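Local coordinates for mandelate racemase/muconate lactonizing enzyme family protein (Roseovarius sp. TM1035, PDB 3T9P), which is a putative isomerase of the mandelate racemase/muconate lactonizing enzyme family, in the enolase superfamily, whose substrate is not identified, at residues 64-72 and 92-103; 310-319 and 344-354. All coordinates share one frame; numbering follows the deposited sequence.

How the contacts relate
Contact 1 packs two helices of the N-terminal domain at the subunit interface, while contact 2 joins the start of helix 313-322 to a long loop of the enolase-like C-terminal domain. They follow one another along the chain, their centres lie 24 Å apart, and with about 9 Å between nearest atoms they do not touch. The segment just after strand 48-52 connects them: Ser54 shares a backbone hydrogen bond with Arg102 of contact 1, and the hydroxyl of its neighbour Thr55 receives a bond from Asn310 of contact 2. A bound formic acid molecule, probably from the crystallisation liquor, lies about 5 Å from the Asn310 side chain and may mark a pocket.

Contact 1 of 2, residues 64-72 and 92-103; sequences IFHRQIAPH and ELKYPGSYLRRA. With SO4 (sulfate ion), chain D.
Glu92 reaches across to His72 and Gln68. Its CB points at helix 58-73; CG then settles 3.5 Å from Gln68 O, a buried carbonyl with no hydrogen-bond partner in the model, and CD lies against Gln68 CB. OE1 lies 3.5 Å from Gln68 CG. A bend at chi2 (-71°) swings the carboxylate round so that OE2 meets His72 NE2 at 2.6 Å. This bond is almost straight (173°), lies in the imidazole plane and uses the anti lone pair of OE2. A water also donates to OE2 and to Arg67 O, so a carboxylate suits this place as a multiple acceptor. Away from this polar end, the N-terminal capping domain of the enolase superfamily packs helices 58-73 and 98-119 steeply, the axes of their short segments 9.4 Å apart and crossing at -74°. Ala103 sits at the crossing: its methyl is small enough to let Phe65 CA approach CB to 3.9 Å. To one side of Ala103, Ile69 CD1 meets Leu100 CD1 at 4.0 Å; to the other, Ile64 CD1 abuts Tyr99 CB at 3.6 Å. Arg67 NH2 donates to sulfate O2 and forms a salt bridge with Asp59 of the second subunit.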
loop_
_atom_site.group_PDB
_atom_site.type_symbol
_atom_site.label_atom_id
_atom_site.label_comp_id
_atom_site.label_asym_id
_atom_site.label_seq_id
_atom_site.Cartn_x
_atom_site.Cartn_y
_atom_site.Cartn_z
ATOM N N ILE A 64 -5.794 12.608 -2.573
ATOM C CA ILE A 64 -6.163 11.483 -1.753
ATOM C C ILE A 64 -6.623 11.912 -0.348
ATOM O O ILE A 64 -7.549 11.373 0.171
ATOM C CB ILE A 64 -5.035 10.452 -1.667
ATOM C CG1 ILE A 64 -4.811 9.807 -3.019
ATOM C CG2 ILE A 64 -5.312 9.440 -0.561
ATOM C CD1 ILE A 64 -3.698 8.908 -3.127
ATOM N N PHE A 65 -5.954 12.901 0.218
ATOM C CA PHE A 65 -6.272 13.379 1.544
ATOM C C PHE A 65 -7.707 13.857 1.531
ATOM O O PHE A 65 -8.479 13.499 2.357
ATOM C CB PHE A 65 -5.356 14.557 1.908
ATOM C CG PHE A 65 -5.644 15.184 3.221
ATOM C CD1 PHE A 65 -4.970 14.788 4.336
ATOM C CD2 PHE A 65 -6.590 16.183 3.355
ATOM C CE1 PHE A 65 -5.233 15.346 5.532
ATOM C CE2 PHE A 65 -6.842 16.773 4.571
ATOM C CZ PHE A 65 -6.188 16.360 5.638
ATOM N N HIS A 66 -8.035 14.634 0.540
ATOM C CA HIS A 66 -9.416 15.198 0.513
ATOM C C HIS A 66 -10.420 14.113 0.096
ATOM O O HIS A 66 -11.565 14.144 0.528
ATOM C CB HIS A 66 -9.562 16.409 -0.377
ATOM C CG HIS A 66 -8.830 17.606 0.184
ATOM N ND1 HIS A 66 -9.310 18.309 1.263
ATOM C CD2 HIS A 66 -7.610 18.109 -0.085
ATOM C CE1 HIS A 66 -8.440 19.254 1.596
ATOM N NE2 HIS A 66 -7.415 19.187 0.768
ATOM N N ARG A 67 -10.036 13.177 -0.722
ATOM C CA ARG A 67 -10.933 12.069 -1.086
ATOM C C ARG A 67 -11.238 11.046 0.035
ATOM O O ARG A 67 -12.312 10.628 0.205
ATOM C CB ARG A 67 -10.394 11.372 -2.340
ATOM C CG ARG A 67 -11.315 10.411 -3.041
ATOM C CD ARG A 67 -12.273 10.999 -4.057
ATOM N NE ARG A 67 -11.699 11.869 -5.045
ATOM C CZ ARG A 67 -11.383 11.532 -6.283
ATOM N NH1 ARG A 67 -11.577 10.315 -6.745
ATOM N NH2 ARG A 67 -10.848 12.434 -7.064
ATOM N N GLN A 68 -10.184 10.665 0.724
ATOM C CA GLN A 68 -10.168 9.544 1.615
ATOM C C GLN A 68 -9.797 9.714 3.102
ATOM O O GLN A 68 -10.040 8.828 3.862
ATOM C CB GLN A 68 -9.390 8.385 0.974
ATOM C CG GLN A 68 -9.894 7.946 -0.364
ATOM C CD GLN A 68 -9.000 6.954 -1.058
ATOM O OE1 GLN A 68 -9.185 5.768 -0.938
ATOM N NE2 GLN A 68 -8.061 7.426 -1.764
ATOM N N ILE A 69 -9.230 10.841 3.478
ATOM C CA ILE A 69 -8.960 11.130 4.870
ATOM C C ILE A 69 -9.984 12.121 5.456
ATOM O O ILE A 69 -10.661 11.802 6.373
ATOM C CB ILE A 69 -7.506 11.656 5.096
ATOM C CG1 ILE A 69 -6.468 10.707 4.501
ATOM C CG2 ILE A 69 -7.232 11.992 6.567
ATOM C CD1 ILE A 69 -6.290 9.509 5.133
ATOM N N ALA A 70 -10.121 13.276 4.848
ATOM C CA ALA A 70 -10.970 14.377 5.352
ATOM C C ALA A 70 -12.412 14.013 5.600
ATOM O O ALA A 70 -12.906 14.371 6.655
ATOM C CB ALA A 70 -10.891 15.569 4.423
ATOM N N PRO A 71 -13.061 13.205 4.705
ATOM C CA PRO A 71 -14.486 12.918 4.954
ATOM C C PRO A 71 -14.728 12.172 6.230
ATOM O O PRO A 71 -15.804 12.346 6.841
ATOM C CB PRO A 71 -14.921 12.068 3.733
ATOM C CG PRO A 71 -14.045 12.662 2.634
ATOM C CD PRO A 71 -12.660 12.713 3.363
ATOM N N HIS A 72 -13.758 11.362 6.671
ATOM C CA HIS A 72 -13.943 10.582 7.837
ATOM C C HIS A 72 -13.514 11.353 9.083
ATOM O O HIS A 72 -13.926 10.998 10.192
ATOM C CB HIS A 72 -13.130 9.259 7.739
ATOM C CG HIS A 72 -13.436 8.503 6.491
ATOM N ND1 HIS A 72 -14.697 8.023 6.214
ATOM C CD2 HIS A 72 -12.666 8.185 5.430
ATOM C CE1 HIS A 72 -14.704 7.484 5.000
ATOM N NE2 HIS A 72 -13.473 7.539 4.520
ATOM N N GLU A 92 -11.595 2.773 4.619
ATOM C CA GLU A 92 -10.889 2.742 3.325
ATOM C C GLU A 92 -10.025 1.409 3.216
ATOM O O GLU A 92 -8.822 1.393 2.705
ATOM C CB GLU A 92 -9.927 3.964 3.192
ATOM C CG GLU A 92 -10.707 5.386 3.343
ATOM C CD GLU A 92 -11.562 5.664 2.162
ATOM O OE1 GLU A 92 -11.317 5.059 1.091
ATOM O OE2 GLU A 92 -12.518 6.475 2.290
ATOM N N LEU A 93 -10.586 0.332 3.716
ATOM C CA LEU A 93 -9.864 -0.897 3.915
ATOM C C LEU A 93 -9.397 -1.524 2.574
ATOM O O LEU A 93 -8.559 -2.346 2.555
ATOM C CB LEU A 93 -10.616 -1.834 4.828
ATOM C CG LEU A 93 -11.608 -2.839 4.313
ATOM C CD1 LEU A 93 -12.131 -3.798 5.404
ATOM C CD2 LEU A 93 -12.647 -2.103 3.641
ATOM N N LYS A 94 -9.991 -1.093 1.477
ATOM C CA LYS A 94 -9.585 -1.496 0.124
ATOM C C LYS A 94 -8.240 -0.871 -0.351
ATOM O O LYS A 94 -7.774 -1.173 -1.390
ATOM C CB LYS A 94 -10.645 -1.286 -0.954
ATOM C CG LYS A 94 -12.053 -1.711 -0.647
ATOM C CD LYS A 94 -12.229 -3.135 -0.525
ATOM C CE LYS A 94 -13.697 -3.495 -0.572
ATOM N NZ LYS A 94 -13.816 -4.868 -0.383
ATOM N N TYR A 95 -7.741 0.087 0.396
ATOM C CA TYR A 95 -6.575 0.847 0.036
ATOM C C TYR A 95 -5.321 0.697 0.979
ATOM O O TYR A 95 -4.778 1.648 1.383
ATOM C CB TYR A 95 -6.952 2.313 -0.189
ATOM C CG TYR A 95 -8.031 2.564 -1.221
ATOM C CD1 TYR A 95 -7.710 2.937 -2.505
ATOM C CD2 TYR A 95 -9.352 2.485 -0.893
ATOM C CE1 TYR A 95 -8.645 3.186 -3.415
ATOM C CE2 TYR A 95 -10.319 2.738 -1.808
ATOM C CZ TYR A 95 -9.967 3.066 -3.081
ATOM O OH TYR A 95 -10.888 3.321 -3.998
ATOM N N PRO A 96 -4.938 -0.511 1.349
ATOM C CA PRO A 96 -3.775 -0.631 2.222
ATOM C C PRO A 96 -2.460 -0.109 1.518
ATOM O O PRO A 96 -2.374 -0.186 0.328
ATOM C CB PRO A 96 -3.730 -2.150 2.528
ATOM C CG PRO A 96 -4.205 -2.737 1.230
ATOM C CD PRO A 96 -5.422 -1.848 0.900
ATOM N N GLY A 97 -1.459 0.343 2.251
ATOM C CA GLY A 97 -0.121 0.604 1.624
ATOM C C GLY A 97 0.118 2.127 1.638
ATOM O O GLY A 97 -0.631 2.911 2.301
ATOM N N SER A 98 1.044 2.574 0.790
ATOM C CA SER A 98 1.717 3.794 1.029
ATOM C C SER A 98 0.828 5.065 0.879
ATOM O O SER A 98 0.898 5.942 1.711
ATOM C CB SER A 98 2.918 3.873 0.127
ATOM O OG SER A 98 3.609 5.125 0.363
ATOM N N TYR A 99 0.067 5.233 -0.211
ATOM C CA TYR A 99 -0.533 6.597 -0.375
ATOM C C TYR A 99 -1.556 6.950 0.669
ATOM O O TYR A 99 -1.612 8.052 1.061
ATOM C CB TYR A 99 -1.208 6.703 -1.740
ATOM C CG TYR A 99 -0.274 7.248 -2.797
ATOM C CD1 TYR A 99 0.085 8.594 -2.793
ATOM C CD2 TYR A 99 0.175 6.429 -3.839
ATOM C CE1 TYR A 99 0.924 9.052 -3.737
ATOM C CE2 TYR A 99 0.982 6.915 -4.860
ATOM C CZ TYR A 99 1.356 8.238 -4.767
ATOM O OH TYR A 99 2.110 8.793 -5.787
ATOM N N LEU A 100 -2.349 6.042 1.170
ATOM C CA LEU A 100 -3.288 6.393 2.232
ATOM C C LEU A 100 -2.532 6.891 3.483
ATOM O O LEU A 100 -2.945 7.787 4.109
ATOM C CB LEU A 100 -4.167 5.214 2.605
ATOM C CG LEU A 100 -5.379 5.391 3.540
ATOM C CD1 LEU A 100 -6.491 6.111 2.962
ATOM C CD2 LEU A 100 -5.834 4.117 4.162
ATOM N N ARG A 101 -1.448 6.216 3.807
ATOM C CA ARG A 101 -0.602 6.578 4.921
ATOM C C ARG A 101 0.102 7.945 4.772
ATOM O O ARG A 101 0.153 8.736 5.669
ATOM C CB ARG A 101 0.407 5.486 5.188
ATOM C CG ARG A 101 -0.183 4.077 5.471
ATOM C CD ARG A 101 -1.449 4.013 6.222
ATOM N NE ARG A 101 -1.926 2.682 6.608
ATOM C CZ ARG A 101 -2.797 2.463 7.566
ATOM N NH1 ARG A 101 -3.265 3.466 8.215
ATOM N NH2 ARG A 101 -3.198 1.255 7.879
ATOM N N ARG A 102 0.556 8.187 3.557
ATOM C CA ARG A 102 1.244 9.407 3.217
ATOM C C ARG A 102 0.259 10.554 3.478
ATOM O O ARG A 102 0.624 11.547 4.048
ATOM C CB ARG A 102 1.606 9.393 1.723
ATOM C CG ARG A 102 2.873 8.630 1.309
ATOM C CD ARG A 102 3.099 8.605 -0.176
ATOM N NE ARG A 102 4.231 7.790 -0.548
ATOM C CZ ARG A 102 5.433 8.236 -0.880
ATOM N NH1 ARG A 102 5.667 9.522 -1.014
ATOM N NH2 ARG A 102 6.384 7.367 -1.109
ATOM N N ALA A 103 -0.986 10.360 3.100
ATOM C CA ALA A 103 -2.017 11.350 3.327
ATOM C C ALA A 103 -2.441 11.519 4.815
ATOM O O ALA A 103 -2.550 12.616 5.320
ATOM C CB ALA A 103 -3.184 11.109 2.445
HETATM S S SO4 D . -10.377 16.415 -6.550
HETATM O O1 SO4 D . -11.532 17.336 -6.544
HETATM O O2 SO4 D . -10.994 15.090 -6.663
HETATM O O3 SO4 D . -9.484 16.726 -7.676
HETATM O O4 SO4 D . -9.572 16.453 -5.299
HETATM O O HOH W 1 -13.641 7.997 0.680
#

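Contact 2 of 2, residues 310-319 and 344-354; sequences NLSLVTMCTM and WQEGLFLGDPY
Tyr354 inserts its hydroxyl into the first turn of helix 313-322, a helix of the enolase-like C-terminal barrel domain. Met316 N donates to Tyr354 OH at 2.9 Å, and the hydroxyl passes a weak bond to Ser312 O at 2.7 Å. The phenol thus bridges the NH and C=O that a regular helical turn would pair directly, a task for which a group that both donates and accepts is apt. Leu311 CD2 makes a CH-pi contact over one face of the ring, 4.2 Å from its centroid, while Met319 SD makes a Met-aromatic contact at the ring's edge. Phe349 turns its edge to the backbone from Leu311 to Leu313.

Gln345 holds the preceding loop: its OE1 accepts from Leu311 N at 2.7 Å, the donor standing 42° out of the amide plane. Beyond chi1 (79°) its chain is extended, which carries the amide across to that NH. A water links Leu311 O to Gln345 O.

Further out, Gln52 of the N-terminal domain bonds to Leu313 N and to the hydroxyl of Ser312, the helix N-cap. The Asx turn of Asn310 positions this cap: Asn310 OD1 accepts from Ser312 N at 2.9 Å and from Ser312 OG at 2.7 Å, both in the plane of its carbonyl.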
loop_
_atom_site.group_PDB
_atom_site.type_symbol
_atom_site.label_atom_id
_atom_site.label_comp_id
_atom_site.label_asym_id
_atom_site.label_seq_id
_atom_site.Cartn_x
_atom_site.Cartn_y
_atom_site.Cartn_z
ATOM N N ASN A 310 14.941 14.246 4.328
ATOM C CA ASN A 310 14.960 15.594 3.830
ATOM C C ASN A 310 14.581 16.580 4.907
ATOM O O ASN A 310 14.071 16.173 5.965
ATOM C CB ASN A 310 14.079 15.746 2.541
ATOM C CG ASN A 310 12.644 15.420 2.776
ATOM O OD1 ASN A 310 11.958 16.097 3.497
ATOM N ND2 ASN A 310 12.160 14.317 2.158
ATOM N N LEU A 311 14.754 17.876 4.617
ATOM C CA LEU A 311 14.412 18.883 5.572
ATOM C C LEU A 311 13.028 19.485 5.368
ATOM O O LEU A 311 12.812 20.689 5.671
ATOM C CB LEU A 311 15.540 19.922 5.767
ATOM C CG LEU A 311 16.925 19.273 6.100
ATOM C CD1 LEU A 311 18.061 20.367 6.268
ATOM C CD2 LEU A 311 16.807 18.449 7.387
ATOM N N SER A 312 12.062 18.622 4.946
ATOM C CA SER A 312 10.690 19.006 5.156
ATOM C C SER A 312 10.360 18.848 6.658
ATOM O O SER A 312 11.275 18.733 7.442
ATOM C CB SER A 312 9.811 18.177 4.274
ATOM O OG SER A 312 9.686 16.862 4.781
ATOM N N LEU A 313 9.097 18.810 7.052
ATOM C CA LEU A 313 8.757 18.676 8.463
ATOM C C LEU A 313 9.208 17.274 9.060
ATOM O O LEU A 313 9.268 17.071 10.284
ATOM C CB LEU A 313 7.247 18.811 8.568
ATOM C CG LEU A 313 6.795 18.896 10.033
ATOM C CD1 LEU A 313 7.272 20.138 10.647
ATOM C CD2 LEU A 313 5.252 18.697 10.163
ATOM N N VAL A 314 9.370 16.300 8.180
ATOM C CA VAL A 314 9.721 14.933 8.646
ATOM C C VAL A 314 10.909 14.971 9.653
ATOM O O VAL A 314 10.944 14.221 10.607
ATOM C CB VAL A 314 9.929 13.955 7.448
ATOM C CG1 VAL A 314 11.193 14.343 6.583
ATOM C CG2 VAL A 314 10.051 12.428 7.961
ATOM N N THR A 315 11.903 15.803 9.406
ATOM C CA THR A 315 13.027 15.824 10.304
ATOM C C THR A 315 12.620 16.349 11.711
ATOM O O THR A 315 12.973 15.701 12.732
ATOM C CB THR A 315 14.283 16.536 9.657
ATOM O OG1 THR A 315 14.705 15.741 8.535
ATOM C CG2 THR A 315 15.571 16.643 10.723
ATOM N N MET A 316 11.888 17.416 11.779
ATOM C CA MET A 316 11.406 17.955 13.093
ATOM C C MET A 316 10.462 16.953 13.792
ATOM O O MET A 316 10.593 16.708 14.990
ATOM C CB MET A 316 10.676 19.327 12.896
ATOM C CG MET A 316 10.209 20.008 14.278
ATOM S SD MET A 316 11.651 20.123 15.408
ATOM C CE MET A 316 12.531 21.457 14.611
ATOM N N CYS A 317 9.612 16.253 13.030
ATOM C CA CYS A 317 8.731 15.222 13.730
ATOM C C CYS A 317 9.602 14.126 14.348
ATOM O O CYS A 317 9.315 13.629 15.509
ATOM C CB CYS A 317 7.782 14.588 12.735
ATOM S SG CYS A 317 6.502 15.709 12.056
ATOM N N THR A 318 10.615 13.680 13.554
ATOM C CA THR A 318 11.566 12.709 14.054
ATOM C C THR A 318 12.313 13.198 15.328
ATOM O O THR A 318 12.555 12.404 16.281
ATOM C CB THR A 318 12.537 12.288 12.947
ATOM O OG1 THR A 318 11.749 11.812 11.839
ATOM C CG2 THR A 318 13.356 11.167 13.403
ATOM N N MET A 319 12.722 14.455 15.345
ATOM C CA MET A 319 13.403 14.987 16.493
ATOM C C MET A 319 12.501 14.913 17.767
ATOM O O MET A 319 12.988 14.528 18.840
ATOM C CB MET A 319 13.703 16.482 16.213
ATOM C CG MET A 319 14.953 16.610 15.281
ATOM S SD MET A 319 15.119 18.230 14.443
ATOM C CE MET A 319 15.224 19.325 15.954
ATOM N N TRP A 344 13.514 22.206 -3.804
ATOM C CA TRP A 344 12.153 22.397 -3.265
ATOM C C TRP A 344 12.030 22.489 -1.721
ATOM O O TRP A 344 10.987 22.964 -1.219
ATOM C CB TRP A 344 11.214 21.325 -3.785
ATOM C CG TRP A 344 11.793 19.910 -3.433
ATOM C CD1 TRP A 344 12.593 19.125 -4.209
ATOM C CD2 TRP A 344 11.680 19.226 -2.169
ATOM N NE1 TRP A 344 12.942 17.949 -3.514
ATOM C CE2 TRP A 344 12.344 17.971 -2.297
ATOM C CE3 TRP A 344 11.016 19.501 -0.976
ATOM C CZ2 TRP A 344 12.385 17.003 -1.239
ATOM C CZ3 TRP A 344 11.054 18.505 0.055
ATOM C CH2 TRP A 344 11.736 17.299 -0.115
ATOM N N GLN A 345 13.042 22.098 -0.963
ATOM C CA GLN A 345 12.912 22.253 0.500
ATOM C C GLN A 345 13.444 23.647 1.023
ATOM O O GLN A 345 13.280 23.989 2.221
ATOM C CB GLN A 345 13.554 21.095 1.233
ATOM C CG GLN A 345 15.150 21.307 1.280
ATOM C CD GLN A 345 15.908 20.163 1.950
ATOM O OE1 GLN A 345 15.302 19.104 2.220
ATOM N NE2 GLN A 345 17.255 20.320 2.152
ATOM N N GLU A 346 14.008 24.464 0.123
ATOM C CA GLU A 346 14.459 25.835 0.499
ATOM C C GLU A 346 13.287 26.821 0.642
ATOM O O GLU A 346 12.409 26.870 -0.222
ATOM C CB GLU A 346 15.438 26.383 -0.546
ATOM C CG GLU A 346 16.771 25.717 -0.476
ATOM C CD GLU A 346 17.609 26.147 0.780
ATOM O OE1 GLU A 346 17.201 27.020 1.566
ATOM O OE2 GLU A 346 18.669 25.558 1.047
ATOM N N GLY A 347 13.244 27.556 1.749
ATOM C CA GLY A 347 12.143 28.470 2.004
ATOM C C GLY A 347 10.856 27.839 2.526
ATOM O O GLY A 347 9.829 28.529 2.581
ATOM N N LEU A 348 10.869 26.564 2.965
ATOM C CA LEU A 348 9.643 26.029 3.547
ATOM C C LEU A 348 9.337 26.685 4.851
ATOM O O LEU A 348 8.143 27.028 5.083
ATOM C CB LEU A 348 9.709 24.491 3.761
ATOM C CG LEU A 348 9.937 23.690 2.526
ATOM C CD1 LEU A 348 10.112 22.185 2.936
ATOM C CD2 LEU A 348 8.857 23.910 1.475
ATOM N N PHE A 349 10.377 26.878 5.704
ATOM C CA PHE A 349 10.138 27.338 7.059
ATOM C C PHE A 349 10.865 28.698 7.282
ATOM O O PHE A 349 11.882 28.948 6.644
ATOM C CB PHE A 349 10.715 26.287 8.039
ATOM C CG PHE A 349 10.125 24.925 7.787
ATOM C CD1 PHE A 349 8.766 24.719 7.967
ATOM C CD2 PHE A 349 10.937 23.853 7.337
ATOM C CE1 PHE A 349 8.147 23.417 7.724
ATOM C CE2 PHE A 349 10.347 22.544 7.130
ATOM C CZ PHE A 349 8.934 22.363 7.298
ATOM N N LEU A 350 10.359 29.509 8.192
ATOM C CA LEU A 350 11.052 30.735 8.618
ATOM C C LEU A 350 12.049 30.398 9.726
ATOM O O LEU A 350 11.901 29.345 10.413
ATOM C CB LEU A 350 10.020 31.742 9.151
ATOM C CG LEU A 350 8.998 32.229 8.092
ATOM C CD1 LEU A 350 7.862 33.083 8.614
ATOM C CD2 LEU A 350 9.693 32.857 6.887
ATOM N N GLY A 351 13.080 31.237 9.899
ATOM C CA GLY A 351 14.069 30.986 10.983
ATOM C C GLY A 351 15.044 29.815 10.693
ATOM O O GLY A 351 15.393 29.489 9.592
ATOM N N ASP A 352 15.505 29.131 11.684
ATOM C CA ASP A 352 16.514 28.166 11.352
ATOM C C ASP A 352 16.204 26.948 12.245
ATOM O O ASP A 352 16.963 26.611 13.142
ATOM C CB ASP A 352 17.858 28.794 11.725
ATOM C CG ASP A 352 19.024 28.011 11.197
ATOM O OD1 ASP A 352 18.834 27.164 10.300
ATOM O OD2 ASP A 352 20.140 28.230 11.689
ATOM N N PRO A 353 15.060 26.288 12.009
ATOM C CA PRO A 353 14.674 25.146 12.913
ATOM C C PRO A 353 15.673 23.962 12.868
ATOM O O PRO A 353 15.800 23.206 13.865
ATOM C CB PRO A 353 13.252 24.756 12.408
ATOM C CG PRO A 353 13.261 25.210 10.924
ATOM C CD PRO A 353 14.090 26.533 10.927
ATOM N N TYR A 354 16.408 23.842 11.770
ATOM C CA TYR A 354 17.396 22.744 11.606
ATOM C C TYR A 354 18.860 23.156 11.799
ATOM O O TYR A 354 19.789 22.431 11.316
ATOM C CB TYR A 354 17.181 22.026 10.284
ATOM C CG TYR A 354 15.774 21.404 10.171
ATOM C CD1 TYR A 354 15.308 20.517 11.135
ATOM C CD2 TYR A 354 14.930 21.706 9.090
ATOM C CE1 TYR A 354 14.076 19.928 11.023
ATOM C CE2 TYR A 354 13.621 21.123 8.973
ATOM C CZ TYR A 354 13.212 20.220 9.928
ATOM O OH TYR A 354 11.963 19.605 9.892
HETATM O O HOH W 2 13.766 23.110 4.664
#